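Local coordinates for carbonic anhydrase (PDB 1DDZ), which probably catalyses the reversible hydration of carbon dioxide to hydrogencarbonate as a zinc-dependent carbonic anhydrase of the beta class, at residues 141-153 / 361-373. Sequence-based numbering, arbitrary orientation.
Sequences GDSRLGLIDNWLR and MSFLSVLQYAVQY
Q368 reaches the turn at L145 and I148 with both ends of its amide. OE1 accepts the N-H of I148 (OE1 to N 2.7 Å), with the donor lying in the plane of the amide carbonyl, while NE2 gives one hydrogen to the carbonyl O of L145 (3.0 Å) and the other, in the amide plane, to OE1 of Q372. With CG anti to the backbone N (chi1 -177°) and the chain extended beyond it, the amide reaches across to the turn; glutamine suits the place because it offers donor and acceptor together. Cut back to an alanine, the position would probably leave the I148 N-H without this acceptor and L145 O without its NE2 donor, with a gap where the amide packs against L147 and I148. The same L145 O takes a second, short bond from Y373 OH (2.5 Å), which comes from above the carbonyl plane. L147 and I148 straddle the amide and enter neighbouring hollows of helix 361-373 as knobs into holes. L147 meets M361 tip to tip, CD2 against SD (3.8 Å), and I148 sends CD1 to Y369 CB (3.7 Å) and CG2 to the edge of the Y373 ring. Farther along, S365 is small enough for W151 to lie against it, with S365 CB over one face of the indole; S365 OG is occupied by M361 O (2.8 Å), and W151 NE1 bonds to I98 O. The helices cross at -121°, and the side chain of Y369 lies about 7 Å from a zinc ion and beside D76, one of the ligands of the first zinc site. This interface between the two repeats of one chain resembles the pairing of subunits in beta-class carbonic anhydrase dimers.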
ATOM      1  N   GLY A 141     -22.233  -9.254   0.549  1.00 19.60           N
ATOM      2  CA  GLY A 141     -22.799 -10.345   1.310  1.00 17.26           C
ATOM      3  C   GLY A 141     -21.997 -11.160   2.289  1.00 17.62           C
ATOM      4  O   GLY A 141     -22.477 -12.198   2.721  1.00 20.33           O
ATOM      5  N   ASP A 142     -20.805 -10.719   2.665  1.00 18.49           N
ATOM      6  CA  ASP A 142     -19.998 -11.500   3.602  1.00 17.26           C
ATOM      7  C   ASP A 142     -19.273 -10.542   4.494  1.00 17.73           C
ATOM      8  O   ASP A 142     -18.918  -9.462   4.051  1.00 24.36           O
ATOM      9  CB  ASP A 142     -18.961 -12.355   2.859  1.00 20.95           C
ATOM     10  CG  ASP A 142     -19.588 -13.277   1.839  1.00 24.66           C
ATOM     11  OD1 ASP A 142     -20.054 -14.381   2.224  1.00 26.08           O
ATOM     12  OD2 ASP A 142     -19.630 -12.883   0.651  1.00 26.66           O
ATOM     13  N   SER A 143     -19.068 -10.917   5.750  1.00 15.56           N
ATOM     14  CA  SER A 143     -18.355 -10.046   6.666  1.00 17.51           C
ATOM     15  C   SER A 143     -17.340 -10.844   7.480  1.00 16.98           C
ATOM     16  O   SER A 143     -17.226 -12.063   7.303  1.00 17.66           O
ATOM     17  CB  SER A 143     -19.327  -9.282   7.567  1.00 17.03           C
ATOM     18  OG  SER A 143     -20.125 -10.180   8.314  1.00 28.60           O
ATOM     19  N   ARG A 144     -16.561 -10.155   8.309  1.00 16.95           N
ATOM     20  CA  ARG A 144     -15.561 -10.812   9.136  1.00 22.01           C
ATOM     21  C   ARG A 144     -14.587 -11.613   8.252  1.00 20.33           C
ATOM     22  O   ARG A 144     -14.236 -12.744   8.581  1.00 18.62           O
ATOM     23  CB  ARG A 144     -16.265 -11.754  10.126  1.00 27.84           C
ATOM     24  CG  ARG A 144     -17.154 -11.052  11.156  1.00 38.53           C
ATOM     25  CD  ARG A 144     -17.996 -12.038  11.973  1.00 45.50           C
ATOM     26  NE  ARG A 144     -19.132 -12.547  11.199  1.00 59.65           N
ATOM     27  CZ  ARG A 144     -19.533 -13.820  11.176  1.00 65.85           C
ATOM     28  NH1 ARG A 144     -18.891 -14.740  11.890  1.00 69.86           N
ATOM     29  NH2 ARG A 144     -20.574 -14.182  10.427  1.00 67.79           N
ATOM     30  N   LEU A 145     -14.217 -11.061   7.097  1.00 17.45           N
ATOM     31  CA  LEU A 145     -13.317 -11.760   6.183  1.00 15.23           C
ATOM     32  C   LEU A 145     -11.821 -11.586   6.483  1.00 14.01           C
ATOM     33  O   LEU A 145     -10.991 -12.205   5.823  1.00 17.94           O
ATOM     34  CB  LEU A 145     -13.613 -11.370   4.734  1.00 11.62           C
ATOM     35  CG  LEU A 145     -14.986 -11.745   4.156  1.00 12.34           C
ATOM     36  CD1 LEU A 145     -15.041 -11.339   2.707  1.00 12.37           C
ATOM     37  CD2 LEU A 145     -15.244 -13.224   4.259  1.00  8.48           C
ATOM     38  N   GLY A 146     -11.477 -10.757   7.466  1.00 10.71           N
ATOM     39  CA  GLY A 146     -10.083 -10.542   7.805  1.00 10.23           C
ATOM     40  C   GLY A 146      -9.330  -9.586   6.889  1.00 15.60           C
ATOM     41  O   GLY A 146      -9.885  -8.586   6.407  1.00 15.58           O
ATOM     42  N   LEU A 147      -8.062  -9.909   6.625  1.00 10.69           N
ATOM     43  CA  LEU A 147      -7.176  -9.107   5.764  1.00 11.00           C
ATOM     44  C   LEU A 147      -7.880  -8.509   4.541  1.00  9.30           C
ATOM     45  O   LEU A 147      -7.856  -7.296   4.331  1.00  8.48           O
ATOM     46  CB  LEU A 147      -6.001  -9.974   5.291  1.00 10.13           C
ATOM     47  CG  LEU A 147      -4.811  -9.575   4.375  1.00 17.39           C
ATOM     48  CD1 LEU A 147      -5.211  -9.022   3.022  1.00  8.38           C
ATOM     49  CD2 LEU A 147      -3.920  -8.615   5.071  1.00 20.63           C
ATOM     50  N   ILE A 148      -8.457  -9.370   3.713  1.00  9.35           N
ATOM     51  CA  ILE A 148      -9.117  -8.926   2.502  1.00 10.67           C
ATOM     52  C   ILE A 148     -10.291  -7.950   2.679  1.00 14.56           C
ATOM     53  O   ILE A 148     -10.615  -7.211   1.744  1.00 14.18           O
ATOM     54  CB  ILE A 148      -9.551 -10.115   1.644  1.00 11.87           C
ATOM     55  CG1 ILE A 148      -9.925  -9.622   0.244  1.00  7.00           C
ATOM     56  CG2 ILE A 148     -10.697 -10.860   2.317  1.00 11.25           C
ATOM     57  CD1 ILE A 148     -10.123 -10.716  -0.724  1.00 10.52           C
ATOM     58  N   ASP A 149     -10.915  -7.918   3.856  1.00 10.81           N
ATOM     59  CA  ASP A 149     -12.034  -6.997   4.056  1.00  8.89           C
ATOM     60  C   ASP A 149     -11.560  -5.546   3.988  1.00  9.94           C
ATOM     61  O   ASP A 149     -12.318  -4.650   3.606  1.00 10.76           O
ATOM     62  CB  ASP A 149     -12.719  -7.266   5.393  1.00 10.37           C
ATOM     63  CG  ASP A 149     -14.042  -7.950   5.230  1.00 11.53           C
ATOM     64  OD1 ASP A 149     -14.549  -8.029   4.089  1.00 15.04           O
ATOM     65  OD2 ASP A 149     -14.593  -8.408   6.246  1.00 15.05           O
ATOM     66  N   ASN A 150     -10.279  -5.324   4.299  1.00  9.41           N
ATOM     67  CA  ASN A 150      -9.690  -3.980   4.254  1.00  7.00           C
ATOM     68  C   ASN A 150      -9.536  -3.540   2.793  1.00  7.23           C
ATOM     69  O   ASN A 150      -9.679  -2.372   2.451  1.00  7.78           O
ATOM     70  CB  ASN A 150      -8.355  -3.971   4.986  1.00  8.68           C
ATOM     71  CG  ASN A 150      -8.488  -4.368   6.452  1.00 11.34           C
ATOM     72  OD1 ASN A 150      -9.067  -3.645   7.260  1.00 14.75           O
ATOM     73  ND2 ASN A 150      -7.948  -5.525   6.800  1.00  7.00           N
ATOM     74  N   TRP A 151      -9.295  -4.504   1.912  1.00 11.14           N
ATOM     75  CA  TRP A 151      -9.184  -4.225   0.487  1.00 11.53           C
ATOM     76  C   TRP A 151     -10.609  -3.897   0.019  1.00 11.03           C
ATOM     77  O   TRP A 151     -10.849  -2.889  -0.640  1.00 12.54           O
ATOM     78  CB  TRP A 151      -8.671  -5.475  -0.251  1.00 10.24           C
ATOM     79  CG  TRP A 151      -8.460  -5.277  -1.728  1.00 11.50           C
ATOM     80  CD1 TRP A 151      -9.300  -5.651  -2.736  1.00  9.29           C
ATOM     81  CD2 TRP A 151      -7.323  -4.663  -2.357  1.00  7.49           C
ATOM     82  NE1 TRP A 151      -8.758  -5.307  -3.953  1.00  9.12           N
ATOM     83  CE2 TRP A 151      -7.546  -4.703  -3.750  1.00  8.94           C
ATOM     84  CE3 TRP A 151      -6.136  -4.087  -1.874  1.00  7.73           C
ATOM     85  CZ2 TRP A 151      -6.624  -4.192  -4.671  1.00  8.89           C
ATOM     86  CZ3 TRP A 151      -5.222  -3.578  -2.790  1.00 11.74           C
ATOM     87  CH2 TRP A 151      -5.474  -3.636  -4.173  1.00  9.13           C
ATOM     88  N   LEU A 152     -11.554  -4.757   0.397  1.00 15.10           N
ATOM     89  CA  LEU A 152     -12.963  -4.615   0.029  1.00 14.35           C
ATOM     90  C   LEU A 152     -13.684  -3.373   0.550  1.00 13.99           C
ATOM     91  O   LEU A 152     -14.767  -3.062   0.058  1.00 13.98           O
ATOM     92  CB  LEU A 152     -13.739  -5.878   0.387  1.00 13.02           C
ATOM     93  CG  LEU A 152     -13.198  -7.137  -0.299  1.00  8.61           C
ATOM     94  CD1 LEU A 152     -14.007  -8.325   0.113  1.00  7.00           C
ATOM     95  CD2 LEU A 152     -13.238  -6.966  -1.802  1.00  9.50           C
ATOM     96  N   ARG A 153     -13.096  -2.668   1.521  1.00 12.90           N
ATOM     97  CA  ARG A 153     -13.689  -1.438   2.032  1.00 11.84           C
ATOM     98  C   ARG A 153     -13.785  -0.412   0.912  1.00 13.79           C
ATOM     99  O   ARG A 153     -14.627   0.453   0.964  1.00 13.88           O
ATOM    100  CB  ARG A 153     -12.865  -0.820   3.162  1.00 14.25           C
ATOM    101  CG  ARG A 153     -12.987  -1.465   4.522  1.00 22.73           C
ATOM    102  CD  ARG A 153     -14.425  -1.775   4.896  1.00 29.85           C
ATOM    103  NE  ARG A 153     -14.844  -3.078   4.363  1.00 35.48           N
ATOM    104  CZ  ARG A 153     -15.641  -3.934   4.996  1.00 35.14           C
ATOM    105  NH1 ARG A 153     -16.119  -3.637   6.202  1.00 38.38           N
ATOM    106  NH2 ARG A 153     -15.971  -5.084   4.415  1.00 37.51           N
ATOM    107  N   MET A 361      -0.490  -5.384  -0.054  1.00 11.72           N
ATOM    108  CA  MET A 361      -1.918  -5.684   0.096  1.00  8.74           C
ATOM    109  C   MET A 361      -2.578  -6.227  -1.155  1.00  7.00           C
ATOM    110  O   MET A 361      -3.442  -7.106  -1.054  1.00 10.34           O
ATOM    111  CB  MET A 361      -2.702  -4.474   0.624  1.00  7.45           C
ATOM    112  CG  MET A 361      -2.449  -4.164   2.092  1.00  8.10           C
ATOM    113  SD  MET A 361      -3.095  -5.450   3.190  1.00 16.03           S
ATOM    114  CE  MET A 361      -4.885  -5.155   3.024  1.00  7.00           C
ATOM    115  N   SER A 362      -2.200  -5.733  -2.327  1.00  7.00           N
ATOM    116  CA  SER A 362      -2.786  -6.274  -3.557  1.00  7.00           C
ATOM    117  C   SER A 362      -2.458  -7.772  -3.662  1.00  7.00           C
ATOM    118  O   SER A 362      -3.308  -8.589  -3.999  1.00  7.00           O
ATOM    119  CB  SER A 362      -2.275  -5.523  -4.793  1.00  7.17           C
ATOM    120  OG  SER A 362      -2.793  -6.114  -5.973  1.00 10.35           O
ATOM    121  N   PHE A 363      -1.204  -8.123  -3.397  1.00  7.90           N
ATOM    122  CA  PHE A 363      -0.745  -9.513  -3.409  1.00  7.40           C
ATOM    123  C   PHE A 363      -1.411 -10.325  -2.273  1.00  7.99           C
ATOM    124  O   PHE A 363      -1.996 -11.395  -2.515  1.00  7.00           O
ATOM    125  CB  PHE A 363       0.814  -9.538  -3.325  1.00  7.00           C
ATOM    126  CG  PHE A 363       1.396 -10.790  -2.721  1.00  7.00           C
ATOM    127  CD1 PHE A 363       2.159 -10.710  -1.561  1.00  7.00           C
ATOM    128  CD2 PHE A 363       1.180 -12.035  -3.293  1.00  7.00           C
ATOM    129  CE1 PHE A 363       2.702 -11.853  -0.969  1.00  7.00           C
ATOM    130  CE2 PHE A 363       1.712 -13.192  -2.709  1.00  8.55           C
ATOM    131  CZ  PHE A 363       2.478 -13.093  -1.542  1.00  8.81           C
ATOM    132  N   LEU A 364      -1.353  -9.810  -1.042  1.00  9.31           N
ATOM    133  CA  LEU A 364      -1.945 -10.501   0.110  1.00  7.00           C
ATOM    134  C   LEU A 364      -3.445 -10.772  -0.004  1.00  9.77           C
ATOM    135  O   LEU A 364      -3.923 -11.854   0.364  1.00 13.89           O
ATOM    136  CB  LEU A 364      -1.641  -9.733   1.384  1.00  7.00           C
ATOM    137  CG  LEU A 364      -0.166  -9.644   1.748  1.00  8.30           C
ATOM    138  CD1 LEU A 364       0.047  -8.663   2.890  1.00  7.00           C
ATOM    139  CD2 LEU A 364       0.349 -11.037   2.104  1.00  7.00           C
ATOM    140  N   SER A 365      -4.185  -9.814  -0.555  1.00  9.58           N
ATOM    141  CA  SER A 365      -5.633  -9.956  -0.728  1.00  8.96           C
ATOM    142  C   SER A 365      -5.974 -11.068  -1.707  1.00  8.67           C
ATOM    143  O   SER A 365      -6.880 -11.858  -1.455  1.00  7.63           O
ATOM    144  CB  SER A 365      -6.255  -8.615  -1.145  1.00  7.00           C
ATOM    145  OG  SER A 365      -6.049  -7.636  -0.118  1.00  9.70           O
ATOM    146  N   VAL A 366      -5.248 -11.145  -2.822  1.00  9.88           N
ATOM    147  CA  VAL A 366      -5.484 -12.208  -3.810  1.00  8.57           C
ATOM    148  C   VAL A 366      -5.115 -13.558  -3.190  1.00 10.52           C
ATOM    149  O   VAL A 366      -5.869 -14.525  -3.319  1.00 12.08           O
ATOM    150  CB  VAL A 366      -4.646 -12.017  -5.109  1.00  7.00           C
ATOM    151  CG1 VAL A 366      -4.868 -13.163  -6.046  1.00 15.34           C
ATOM    152  CG2 VAL A 366      -5.023 -10.726  -5.826  1.00  9.11           C
ATOM    153  N   LEU A 367      -3.968 -13.606  -2.501  1.00 11.11           N
ATOM    154  CA  LEU A 367      -3.468 -14.822  -1.841  1.00 10.34           C
ATOM    155  C   LEU A 367      -4.489 -15.348  -0.844  1.00  7.00           C
ATOM    156  O   LEU A 367      -4.920 -16.495  -0.934  1.00 11.79           O
ATOM    157  CB  LEU A 367      -2.170 -14.520  -1.077  1.00 11.43           C
ATOM    158  CG  LEU A 367      -0.938 -15.435  -1.121  1.00 12.95           C
ATOM    159  CD1 LEU A 367      -0.202 -15.307   0.176  1.00  8.83           C
ATOM    160  CD2 LEU A 367      -1.282 -16.883  -1.385  1.00 11.54           C
ATOM    161  N   GLN A 368      -4.893 -14.502   0.094  1.00  7.48           N
ATOM    162  CA  GLN A 368      -5.866 -14.901   1.105  1.00 11.40           C
ATOM    163  C   GLN A 368      -7.160 -15.398   0.484  1.00 10.07           C
ATOM    164  O   GLN A 368      -7.659 -16.471   0.840  1.00 10.17           O
ATOM    165  CB  GLN A 368      -6.179 -13.755   2.066  1.00 10.00           C
ATOM    166  CG  GLN A 368      -7.124 -14.217   3.157  1.00 11.03           C
ATOM    167  CD  GLN A 368      -7.815 -13.088   3.867  1.00 10.73           C
ATOM    168  OE1 GLN A 368      -7.831 -11.955   3.386  1.00 10.01           O
ATOM    169  NE2 GLN A 368      -8.403 -13.390   5.015  1.00  8.89           N
ATOM    170  N   TYR A 369      -7.692 -14.624  -0.458  1.00 11.06           N
ATOM    171  CA  TYR A 369      -8.920 -15.002  -1.130  1.00 13.48           C
ATOM    172  C   TYR A 369      -8.805 -16.401  -1.770  1.00 13.90           C
ATOM    173  O   TYR A 369      -9.698 -17.235  -1.624  1.00 13.69           O
ATOM    174  CB  TYR A 369      -9.288 -13.963  -2.186  1.00 10.50           C
ATOM    175  CG  TYR A 369     -10.653 -14.232  -2.797  1.00 14.34           C
ATOM    176  CD1 TYR A 369     -11.805 -13.765  -2.174  1.00  9.89           C
ATOM    177  CD2 TYR A 369     -10.793 -14.965  -3.972  1.00 13.02           C
ATOM    178  CE1 TYR A 369     -13.058 -14.022  -2.692  1.00 15.80           C
ATOM    179  CE2 TYR A 369     -12.052 -15.230  -4.506  1.00 16.42           C
ATOM    180  CZ  TYR A 369     -13.185 -14.748  -3.859  1.00 19.07           C
ATOM    181  OH  TYR A 369     -14.444 -14.997  -4.368  1.00 22.08           O
ATOM    182  N   ALA A 370      -7.686 -16.666  -2.445  1.00 15.80           N
ATOM    183  CA  ALA A 370      -7.466 -17.950  -3.116  1.00 10.55           C
ATOM    184  C   ALA A 370      -7.201 -19.113  -2.178  1.00  8.70           C
ATOM    185  O   ALA A 370      -7.788 -20.176  -2.313  1.00  9.87           O
ATOM    186  CB  ALA A 370      -6.315 -17.821  -4.103  1.00 15.80           C
ATOM    187  N   VAL A 371      -6.283 -18.915  -1.246  1.00  9.66           N
ATOM    188  CA  VAL A 371      -5.902 -19.948  -0.299  1.00 11.57           C
ATOM    189  C   VAL A 371      -6.949 -20.200   0.780  1.00 13.57           C
ATOM    190  O   VAL A 371      -7.364 -21.332   0.980  1.00 13.17           O
ATOM    191  CB  VAL A 371      -4.543 -19.596   0.390  1.00 16.11           C
ATOM    192  CG1 VAL A 371      -4.170 -20.637   1.441  1.00 13.19           C
ATOM    193  CG2 VAL A 371      -3.432 -19.483  -0.650  1.00 18.31           C
ATOM    194  N   GLN A 372      -7.382 -19.151   1.460  1.00 14.54           N
ATOM    195  CA  GLN A 372      -8.352 -19.311   2.535  1.00 16.73           C
ATOM    196  C   GLN A 372      -9.795 -19.537   2.131  1.00 16.63           C
ATOM    197  O   GLN A 372     -10.461 -20.397   2.690  1.00 20.36           O
ATOM    198  CB  GLN A 372      -8.289 -18.126   3.474  1.00 16.55           C
ATOM    199  CG  GLN A 372      -9.141 -18.320   4.698  1.00 19.92           C
ATOM    200  CD  GLN A 372      -9.023 -17.178   5.667  1.00 22.38           C
ATOM    201  OE1 GLN A 372      -8.223 -16.271   5.477  1.00 24.50           O
ATOM    202  NE2 GLN A 372      -9.852 -17.194   6.702  1.00 30.49           N
ATOM    203  N   TYR A 373     -10.281 -18.767   1.160  1.00 18.93           N
ATOM    204  CA  TYR A 373     -11.669 -18.878   0.727  1.00 17.55           C
ATOM    205  C   TYR A 373     -11.944 -19.820  -0.438  1.00 19.90           C
ATOM    206  O   TYR A 373     -12.838 -20.651  -0.354  1.00 22.67           O
ATOM    207  CB  TYR A 373     -12.240 -17.474   0.505  1.00 15.39           C
ATOM    208  CG  TYR A 373     -12.148 -16.660   1.784  1.00 15.88           C
ATOM    209  CD1 TYR A 373     -11.593 -15.385   1.804  1.00 17.02           C
ATOM    210  CD2 TYR A 373     -12.562 -17.208   2.997  1.00 15.06           C
ATOM    211  CE1 TYR A 373     -11.453 -14.678   3.019  1.00 19.23           C
ATOM    212  CE2 TYR A 373     -12.429 -16.514   4.208  1.00 10.59           C
ATOM    213  CZ  TYR A 373     -11.882 -15.253   4.226  1.00 16.29           C
ATOM    214  OH  TYR A 373     -11.869 -14.541   5.436  1.00 13.14           O
TER
HETATM  215  O   HOH W   1      -9.252 -14.139   8.147  1.00 23.64           O